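Local coordinates for protein homoserine dehydrogenase (Thermoplasma acidophilum, PDB 3ING) that probably catalyses the NADPH-linked interconversion of aspartate semialdehyde and homoserine, a shared step in threonine and methionine biosynthesis, at residues E242-E254 with V265-M278. Sequence-based numbering, arbitrary orientation.
Sequences ERSYNANDRLVTE and VSRIISLNKDDFLM
I268 crosses Y245 at about a right angle, its CD1 lying 3.6 Å from CE1 of the tyrosine ring and also passing over one face of the guanidinium of R243, which is salt-bridged to D241. With CG1 set beside the backbone N (chi1 -69°), I268 presents CG2 to CB of D249 while CG1 packs against CD2 of L251. The helix 173-183 touches I268, Y245 and D249 through I179.

On the other face of the sheet, V252 sits in an apolar cluster. CD1 of I269 comes to 3.7 Å from CB of V252, the two side chains crossing at about a right angle, and L277 CD1 and L271 CD2 meet its methyls. V252 and I269 belong to an antiparallel beta hairpin, strands 249-258 and 261-270, the latter the outermost strand at one side of a five-stranded sheet within the chain; L271 and L277 lie in the segment that follows. Paired backbone bonds join R250 to I269, V252 to R267 and E254 to V265.

Also on the V252 face, R267 grips E254 side-on: NE and NH2 both donate to OE1, at 2.9 Å and 3.0 Å, reaching it on the syn side from the same face of the carboxylate, whose plane is turned 46° from the guanidinium. I269 CD1 lies 3.6 Å above the centre of the R267 guanidinium. An alanine in place of E254 would probably leave the R267 guanidinium without its carboxylate mate and free to swing off I269.

Towards the loop end, N248 reaches L271 twice, its ND2 donating to the carbonyl O of L271 (2.8 Å) and its backbone carbonyl O accepting from the backbone N of L271. Selenomethionine M278 lays SE over the R250 guanidinium, 3.6 Å from NH2, while NH1 donates to the carbonyls of A247 and D249, and a water links NE to L277 O.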
ATOM      1  N   GLU A 242     -15.739  -0.966 -33.143  1.00 41.61           N
ATOM      2  CA  GLU A 242     -16.903  -0.169 -33.546  1.00 44.34           C
ATOM      3  C   GLU A 242     -18.198  -0.552 -32.814  1.00 44.94           C
ATOM      4  O   GLU A 242     -19.281  -0.085 -33.160  1.00 48.98           O
ATOM      5  CB  GLU A 242     -17.033  -0.199 -35.087  1.00 44.54           C
ATOM      6  CG  GLU A 242     -15.876   0.572 -35.757  1.00 52.01           C
ATOM      7  CD  GLU A 242     -15.935   0.646 -37.293  1.00 69.60           C
ATOM      8  OE1 GLU A 242     -16.862   0.057 -37.914  1.00 81.65           O
ATOM      9  OE2 GLU A 242     -15.040   1.315 -37.878  1.00 73.77           O
ATOM     10  N   ARG A 243     -18.098  -1.334 -31.757  1.00 43.88           N
ATOM     11  CA  ARG A 243     -19.298  -1.752 -31.074  1.00 43.42           C
ATOM     12  C   ARG A 243     -20.019  -0.602 -30.336  1.00 42.66           C
ATOM     13  O   ARG A 243     -19.507   0.506 -30.152  1.00 40.02           O
ATOM     14  CB  ARG A 243     -18.973  -2.872 -30.087  1.00 43.63           C
ATOM     15  CG  ARG A 243     -18.665  -2.409 -28.662  1.00 49.10           C
ATOM     16  CD  ARG A 243     -18.327  -3.594 -27.783  1.00 50.61           C
ATOM     17  NE  ARG A 243     -17.030  -4.154 -28.145  1.00 51.62           N
ATOM     18  CZ  ARG A 243     -16.532  -5.272 -27.624  1.00 58.11           C
ATOM     19  NH1 ARG A 243     -17.223  -5.956 -26.705  1.00 54.77           N
ATOM     20  NH2 ARG A 243     -15.333  -5.705 -28.021  1.00 49.21           N
ATOM     21  N   SER A 244     -21.245  -0.865 -29.929  1.00 41.26           N
ATOM     22  CA  SER A 244     -21.916   0.059 -29.058  1.00 42.37           C
ATOM     23  C   SER A 244     -21.584  -0.419 -27.650  1.00 40.49           C
ATOM     24  O   SER A 244     -21.974  -1.532 -27.273  1.00 40.25           O
ATOM     25  CB  SER A 244     -23.411   0.032 -29.293  1.00 41.92           C
ATOM     26  OG  SER A 244     -24.062   0.857 -28.338  1.00 51.35           O
ATOM     27  N   TYR A 245     -20.874   0.395 -26.870  1.00 37.88           N
ATOM     28  CA  TYR A 245     -20.489  -0.045 -25.524  1.00 35.30           C
ATOM     29  C   TYR A 245     -21.602   0.105 -24.486  1.00 34.07           C
ATOM     30  O   TYR A 245     -22.411   1.013 -24.570  1.00 30.97           O
ATOM     31  CB  TYR A 245     -19.215   0.692 -25.069  1.00 35.46           C
ATOM     32  CG  TYR A 245     -18.007   0.271 -25.869  1.00 28.30           C
ATOM     33  CD1 TYR A 245     -17.425  -0.953 -25.651  1.00 29.27           C
ATOM     34  CD2 TYR A 245     -17.487   1.071 -26.861  1.00 38.07           C
ATOM     35  CE1 TYR A 245     -16.340  -1.362 -26.369  1.00 33.35           C
ATOM     36  CE2 TYR A 245     -16.398   0.666 -27.606  1.00 29.14           C
ATOM     37  CZ  TYR A 245     -15.825  -0.555 -27.352  1.00 30.58           C
ATOM     38  OH  TYR A 245     -14.722  -0.997 -28.100  1.00 33.72           O
ATOM     39  N   ASN A 246     -21.624  -0.807 -23.522  1.00 32.75           N
ATOM     40  CA  ASN A 246     -22.516  -0.745 -22.391  1.00 34.86           C
ATOM     41  C   ASN A 246     -21.935   0.087 -21.250  1.00 32.53           C
ATOM     42  O   ASN A 246     -20.720   0.239 -21.141  1.00 30.21           O
ATOM     43  CB  ASN A 246     -22.774  -2.143 -21.836  1.00 38.02           C
ATOM     44  CG  ASN A 246     -23.132  -3.154 -22.914  1.00 47.42           C
ATOM     45  OD1 ASN A 246     -22.489  -4.212 -23.025  1.00 52.06           O
ATOM     46  ND2 ASN A 246     -24.148  -2.836 -23.720  1.00 45.45           N
ATOM     47  N   ALA A 247     -22.817   0.584 -20.379  1.00 29.90           N
ATOM     48  CA  ALA A 247     -22.424   1.423 -19.244  1.00 29.38           C
ATOM     49  C   ALA A 247     -21.490   0.687 -18.283  1.00 27.53           C
ATOM     50  O   ALA A 247     -20.686   1.307 -17.597  1.00 28.31           O
ATOM     51  CB  ALA A 247     -23.668   1.908 -18.493  1.00 29.11           C
ATOM     52  N   ASN A 248     -21.593  -0.641 -18.244  1.00 25.96           N
ATOM     53  CA  ASN A 248     -20.753  -1.445 -17.365  1.00 24.96           C
ATOM     54  C   ASN A 248     -19.531  -2.117 -18.033  1.00 24.14           C
ATOM     55  O   ASN A 248     -18.848  -2.924 -17.414  1.00 24.30           O
ATOM     56  CB  ASN A 248     -21.610  -2.472 -16.603  1.00 26.66           C
ATOM     57  CG  ASN A 248     -22.263  -3.491 -17.503  1.00 34.30           C
ATOM     58  OD1 ASN A 248     -22.567  -3.205 -18.665  1.00 38.38           O
ATOM     59  ND2 ASN A 248     -22.515  -4.697 -16.959  1.00 37.81           N
ATOM     60  N   ASP A 249     -19.197  -1.699 -19.251  1.00 23.39           N
ATOM     61  CA  ASP A 249     -18.023  -2.219 -19.942  1.00 24.29           C
ATOM     62  C   ASP A 249     -16.767  -1.459 -19.501  1.00 22.71           C
ATOM     63  O   ASP A 249     -16.751  -0.211 -19.459  1.00 21.85           O
ATOM     64  CB  ASP A 249     -18.133  -2.068 -21.473  1.00 26.94           C
ATOM     65  CG  ASP A 249     -19.179  -2.979 -22.097  1.00 33.70           C
ATOM     66  OD1 ASP A 249     -19.551  -4.007 -21.504  1.00 27.91           O
ATOM     67  OD2 ASP A 249     -19.624  -2.642 -23.205  1.00 30.04           O
ATOM     68  N   ARG A 250     -15.737  -2.240 -19.210  1.00 21.58           N
ATOM     69  CA  ARG A 250     -14.423  -1.764 -18.835  1.00 21.99           C
ATOM     70  C   ARG A 250     -13.363  -2.652 -19.484  1.00 22.80           C
ATOM     71  O   ARG A 250     -13.588  -3.865 -19.723  1.00 24.44           O
ATOM     72  CB  ARG A 250     -14.243  -1.815 -17.335  1.00 21.80           C
ATOM     73  CG  ARG A 250     -15.273  -1.068 -16.503  1.00 25.06           C
ATOM     74  CD  ARG A 250     -15.103   0.436 -16.564  1.00 25.21           C
ATOM     75  NE  ARG A 250     -16.021   1.038 -15.599  1.00 24.17           N
ATOM     76  CZ  ARG A 250     -17.297   1.282 -15.839  1.00 28.23           C
ATOM     77  NH1 ARG A 250     -17.845   0.997 -17.014  1.00 24.59           N
ATOM     78  NH2 ARG A 250     -18.029   1.853 -14.918  1.00 27.47           N
ATOM     79  N   LEU A 251     -12.209  -2.048 -19.767  1.00 24.61           N
ATOM     80  CA  LEU A 251     -11.045  -2.780 -20.252  1.00 21.87           C
ATOM     81  C   LEU A 251     -10.272  -3.215 -19.001  1.00 21.15           C
ATOM     82  O   LEU A 251      -9.585  -2.427 -18.335  1.00 23.75           O
ATOM     83  CB  LEU A 251     -10.205  -1.919 -21.207  1.00 22.33           C
ATOM     84  CG  LEU A 251      -9.043  -2.576 -21.978  1.00 29.41           C
ATOM     85  CD1 LEU A 251      -7.820  -2.838 -21.114  1.00 28.21           C
ATOM     86  CD2 LEU A 251      -9.508  -3.873 -22.700  1.00 28.37           C
ATOM     87  N   VAL A 252     -10.405  -4.488 -18.678  1.00 20.15           N
ATOM     88  CA  VAL A 252      -9.825  -5.049 -17.469  1.00 21.34           C
ATOM     89  C   VAL A 252      -8.591  -5.871 -17.803  1.00 22.02           C
ATOM     90  O   VAL A 252      -8.594  -6.679 -18.731  1.00 23.75           O
ATOM     91  CB  VAL A 252     -10.861  -5.968 -16.745  1.00 22.89           C
ATOM     92  CG1 VAL A 252     -10.256  -6.638 -15.513  1.00 16.05           C
ATOM     93  CG2 VAL A 252     -12.150  -5.149 -16.356  1.00 19.40           C
ATOM     94  N   THR A 253      -7.542  -5.638 -17.036  1.00 22.09           N
ATOM     95  CA  THR A 253      -6.286  -6.345 -17.156  1.00 21.33           C
ATOM     96  C   THR A 253      -6.205  -7.359 -16.016  1.00 21.98           C
ATOM     97  O   THR A 253      -6.277  -6.986 -14.817  1.00 21.21           O
ATOM     98  CB  THR A 253      -5.084  -5.396 -17.094  1.00 22.55           C
ATOM     99  OG1 THR A 253      -5.151  -4.447 -18.166  1.00 22.46           O
ATOM    100  CG2 THR A 253      -3.757  -6.176 -17.216  1.00 21.21           C
ATOM    101  N   GLU A 254      -6.062  -8.629 -16.396  1.00 24.10           N
ATOM    102  CA  GLU A 254      -5.935  -9.749 -15.438  1.00 25.11           C
ATOM    103  C   GLU A 254      -4.620 -10.553 -15.583  1.00 24.57           C
ATOM    104  O   GLU A 254      -4.135 -10.840 -16.706  1.00 20.73           O
ATOM    105  CB  GLU A 254      -7.079 -10.723 -15.613  1.00 26.96           C
ATOM    106  CG  GLU A 254      -8.469 -10.105 -15.673  1.00 38.16           C
ATOM    107  CD  GLU A 254      -9.533 -11.133 -16.028  1.00 47.44           C
ATOM    108  OE1 GLU A 254      -9.575 -11.577 -17.216  1.00 45.34           O
ATOM    109  OE2 GLU A 254     -10.302 -11.490 -15.110  1.00 54.72           O
ATOM    110  N   VAL A 265      -3.906 -11.106 -19.541  0.50 24.46           N
ATOM    111  CA  VAL A 265      -4.966 -10.818 -20.499  0.50 24.77           C
ATOM    112  C   VAL A 265      -5.708  -9.507 -20.226  0.50 23.86           C
ATOM    113  O   VAL A 265      -6.254  -9.340 -19.136  0.50 24.37           O
ATOM    114  CB  VAL A 265      -6.051 -11.915 -20.450  0.50 26.81           C
ATOM    115  CG1 VAL A 265      -7.223 -11.530 -21.349  0.50 24.29           C
ATOM    116  CG2 VAL A 265      -5.492 -13.268 -20.829  0.50 19.32           C
ATOM    117  N   SER A 266      -5.790  -8.627 -21.230  1.00 24.30           N
ATOM    118  CA  SER A 266      -6.563  -7.376 -21.139  1.00 22.95           C
ATOM    119  C   SER A 266      -7.777  -7.495 -22.087  1.00 25.63           C
ATOM    120  O   SER A 266      -7.638  -7.797 -23.269  1.00 23.78           O
ATOM    121  CB  SER A 266      -5.705  -6.179 -21.502  1.00 26.15           C
ATOM    122  OG  SER A 266      -4.644  -6.044 -20.558  1.00 16.87           O
ATOM    123  N   ARG A 267      -8.972  -7.285 -21.575  1.00 26.32           N
ATOM    124  CA  ARG A 267     -10.150  -7.555 -22.392  1.00 28.92           C
ATOM    125  C   ARG A 267     -11.307  -6.675 -21.954  1.00 28.74           C
ATOM    126  O   ARG A 267     -11.337  -6.196 -20.851  1.00 21.35           O
ATOM    127  CB  ARG A 267     -10.512  -9.041 -22.308  1.00 27.38           C
ATOM    128  CG  ARG A 267     -10.868  -9.544 -20.926  1.00 37.22           C
ATOM    129  CD  ARG A 267     -11.067 -11.084 -20.913  1.00 39.70           C
ATOM    130  NE  ARG A 267     -11.216 -11.638 -19.559  1.00 41.79           N
ATOM    131  CZ  ARG A 267     -12.368 -12.056 -19.019  1.00 48.68           C
ATOM    132  NH1 ARG A 267     -13.510 -12.012 -19.694  1.00 47.15           N
ATOM    133  NH2 ARG A 267     -12.390 -12.542 -17.785  1.00 48.52           N
ATOM    134  N   ILE A 268     -12.258  -6.452 -22.843  1.00 30.14           N
ATOM    135  CA  ILE A 268     -13.421  -5.664 -22.487  1.00 29.59           C
ATOM    136  C   ILE A 268     -14.432  -6.581 -21.799  1.00 31.08           C
ATOM    137  O   ILE A 268     -14.827  -7.587 -22.355  1.00 35.09           O
ATOM    138  CB  ILE A 268     -14.026  -4.911 -23.701  1.00 31.64           C
ATOM    139  CG1 ILE A 268     -13.079  -3.798 -24.157  1.00 30.83           C
ATOM    140  CG2 ILE A 268     -15.340  -4.319 -23.299  1.00 29.73           C
ATOM    141  CD1 ILE A 268     -13.369  -3.214 -25.539  1.00 39.45           C
ATOM    142  N   ILE A 269     -14.834  -6.232 -20.579  1.00 28.17           N
ATOM    143  CA  ILE A 269     -15.744  -7.027 -19.795  1.00 30.66           C
ATOM    144  C   ILE A 269     -16.911  -6.176 -19.298  1.00 30.01           C
ATOM    145  O   ILE A 269     -16.716  -5.035 -18.879  1.00 28.24           O
ATOM    146  CB  ILE A 269     -15.076  -7.568 -18.508  1.00 31.54           C
ATOM    147  CG1 ILE A 269     -13.720  -8.204 -18.775  1.00 35.34           C
ATOM    148  CG2 ILE A 269     -15.965  -8.608 -17.862  1.00 36.77           C
ATOM    149  CD1 ILE A 269     -13.113  -8.829 -17.517  1.00 29.47           C
ATOM    150  N   SER A 270     -18.106  -6.753 -19.285  1.00 28.68           N
ATOM    151  CA  SER A 270     -19.269  -6.106 -18.687  1.00 29.78           C
ATOM    152  C   SER A 270     -19.326  -6.535 -17.240  1.00 30.47           C
ATOM    153  O   SER A 270     -19.684  -7.671 -16.933  1.00 31.90           O
ATOM    154  CB  SER A 270     -20.558  -6.508 -19.393  1.00 30.37           C
ATOM    155  OG  SER A 270     -20.569  -5.981 -20.698  1.00 35.22           O
ATOM    156  N   LEU A 271     -19.004  -5.610 -16.352  1.00 27.53           N
ATOM    157  CA  LEU A 271     -18.878  -5.927 -14.940  1.00 27.85           C
ATOM    158  C   LEU A 271     -20.204  -5.965 -14.205  1.00 28.00           C
ATOM    159  O   LEU A 271     -21.142  -5.241 -14.536  1.00 24.24           O
ATOM    160  CB  LEU A 271     -17.972  -4.897 -14.266  1.00 28.61           C
ATOM    161  CG  LEU A 271     -16.539  -4.821 -14.803  1.00 29.91           C
ATOM    162  CD1 LEU A 271     -15.783  -3.690 -14.136  1.00 25.52           C
ATOM    163  CD2 LEU A 271     -15.805  -6.164 -14.603  1.00 29.98           C
ATOM    164  N   ASN A 272     -20.250  -6.848 -13.208  1.00 31.72           N
ATOM    165  CA  ASN A 272     -21.350  -6.955 -12.277  1.00 34.26           C
ATOM    166  C   ASN A 272     -21.351  -5.751 -11.375  1.00 33.38           C
ATOM    167  O   ASN A 272     -20.291  -5.196 -11.065  1.00 29.14           O
ATOM    168  CB  ASN A 272     -21.203  -8.242 -11.445  1.00 36.65           C
ATOM    169  CG  ASN A 272     -22.045  -8.233 -10.173  1.00 49.25           C
ATOM    170  OD1 ASN A 272     -21.503  -8.241  -9.050  1.00 66.86           O
ATOM    171  ND2 ASN A 272     -23.371  -8.215 -10.333  1.00 61.62           N
ATOM    172  N   LYS A 273     -22.556  -5.374 -10.941  1.00 32.97           N
ATOM    173  CA  LYS A 273     -22.783  -4.222 -10.096  1.00 35.22           C
ATOM    174  C   LYS A 273     -21.971  -4.265  -8.829  1.00 34.10           C
ATOM    175  O   LYS A 273     -21.502  -3.243  -8.382  1.00 40.06           O
ATOM    176  CB  LYS A 273     -24.283  -4.114  -9.730  1.00 33.97           C
ATOM    177  N   ASP A 274     -21.805  -5.443  -8.244  1.00 35.60           N
ATOM    178  CA  ASP A 274     -21.078  -5.576  -6.982  1.00 37.21           C
ATOM    179  C   ASP A 274     -19.566  -5.824  -7.118  1.00 34.43           C
ATOM    180  O   ASP A 274     -18.884  -6.056  -6.130  1.00 33.60           O
ATOM    181  CB  ASP A 274     -21.729  -6.680  -6.151  1.00 39.58           C
ATOM    182  CG  ASP A 274     -23.199  -6.390  -5.885  1.00 51.98           C
ATOM    183  OD1 ASP A 274     -23.498  -5.243  -5.460  1.00 57.33           O
ATOM    184  OD2 ASP A 274     -24.050  -7.291  -6.119  1.00 61.14           O
ATOM    185  N   ASP A 275     -19.042  -5.747  -8.331  1.00 31.88           N
ATOM    186  CA  ASP A 275     -17.613  -5.900  -8.564  1.00 28.64           C
ATOM    187  C   ASP A 275     -16.894  -4.698  -7.977  1.00 26.73           C
ATOM    188  O   ASP A 275     -17.335  -3.587  -8.203  1.00 25.10           O
ATOM    189  CB  ASP A 275     -17.406  -5.940 -10.075  1.00 27.92           C
ATOM    190  CG  ASP A 275     -16.000  -6.361 -10.489  1.00 34.50           C
ATOM    191  OD1 ASP A 275     -15.004  -5.889  -9.899  1.00 29.68           O
ATOM    192  OD2 ASP A 275     -15.917  -7.153 -11.453  1.00 26.99           O
ATOM    193  N   PHE A 276     -15.775  -4.879  -7.279  1.00 26.21           N
ATOM    194  CA  PHE A 276     -15.040  -3.714  -6.733  1.00 26.00           C
ATOM    195  C   PHE A 276     -14.675  -2.725  -7.822  1.00 24.10           C
ATOM    196  O   PHE A 276     -14.678  -1.518  -7.625  1.00 22.58           O
ATOM    197  CB  PHE A 276     -13.757  -4.118  -6.010  1.00 27.10           C
ATOM    198  CG  PHE A 276     -12.867  -2.944  -5.660  1.00 24.64           C
ATOM    199  CD1 PHE A 276     -13.211  -2.094  -4.630  1.00 24.44           C
ATOM    200  CD2 PHE A 276     -11.724  -2.667  -6.393  1.00 20.70           C
ATOM    201  CE1 PHE A 276     -12.451  -0.979  -4.333  1.00 22.47           C
ATOM    202  CE2 PHE A 276     -10.950  -1.576  -6.100  1.00 20.16           C
ATOM    203  CZ  PHE A 276     -11.305  -0.726  -5.045  1.00 23.02           C
ATOM    204  N   LEU A 277     -14.384  -3.245  -8.992  1.00 24.98           N
ATOM    205  CA  LEU A 277     -13.893  -2.389 -10.068  1.00 25.12           C
ATOM    206  C   LEU A 277     -14.947  -1.409 -10.538  1.00 22.99           C
ATOM    207  O   LEU A 277     -14.626  -0.386 -11.168  1.00 23.27           O
ATOM    208  CB  LEU A 277     -13.356  -3.239 -11.237  1.00 24.51           C
ATOM    209  CG  LEU A 277     -12.126  -4.104 -10.949  1.00 23.64           C
ATOM    210  CD1 LEU A 277     -11.644  -4.865 -12.244  1.00 16.83           C
ATOM    211  CD2 LEU A 277     -11.027  -3.231 -10.304  1.00 22.25           C
HETATM  212  N   MSE A 278     -16.208  -1.724 -10.282  1.00 21.92           N
HETATM  213  CA  MSE A 278     -17.276  -0.799 -10.606  1.00 24.61           C
HETATM  214  C   MSE A 278     -17.339   0.358  -9.613  1.00 25.71           C
HETATM  215  O   MSE A 278     -18.054   1.317  -9.869  1.00 23.92           O
HETATM  216  CB  MSE A 278     -18.629  -1.536 -10.655  1.00 27.05           C
HETATM  217  CG  MSE A 278     -18.782  -2.378 -11.926  1.00 30.33           C
HETATM  218 SE   MSE A 278     -18.877  -1.322 -13.567  0.75 30.43          SE
HETATM  219  CE  MSE A 278     -20.529  -0.559 -13.147  1.00 23.64           C
TER
HETATM  220  O   HOH W   1     -15.446   1.598 -12.855  1.00 24.69           O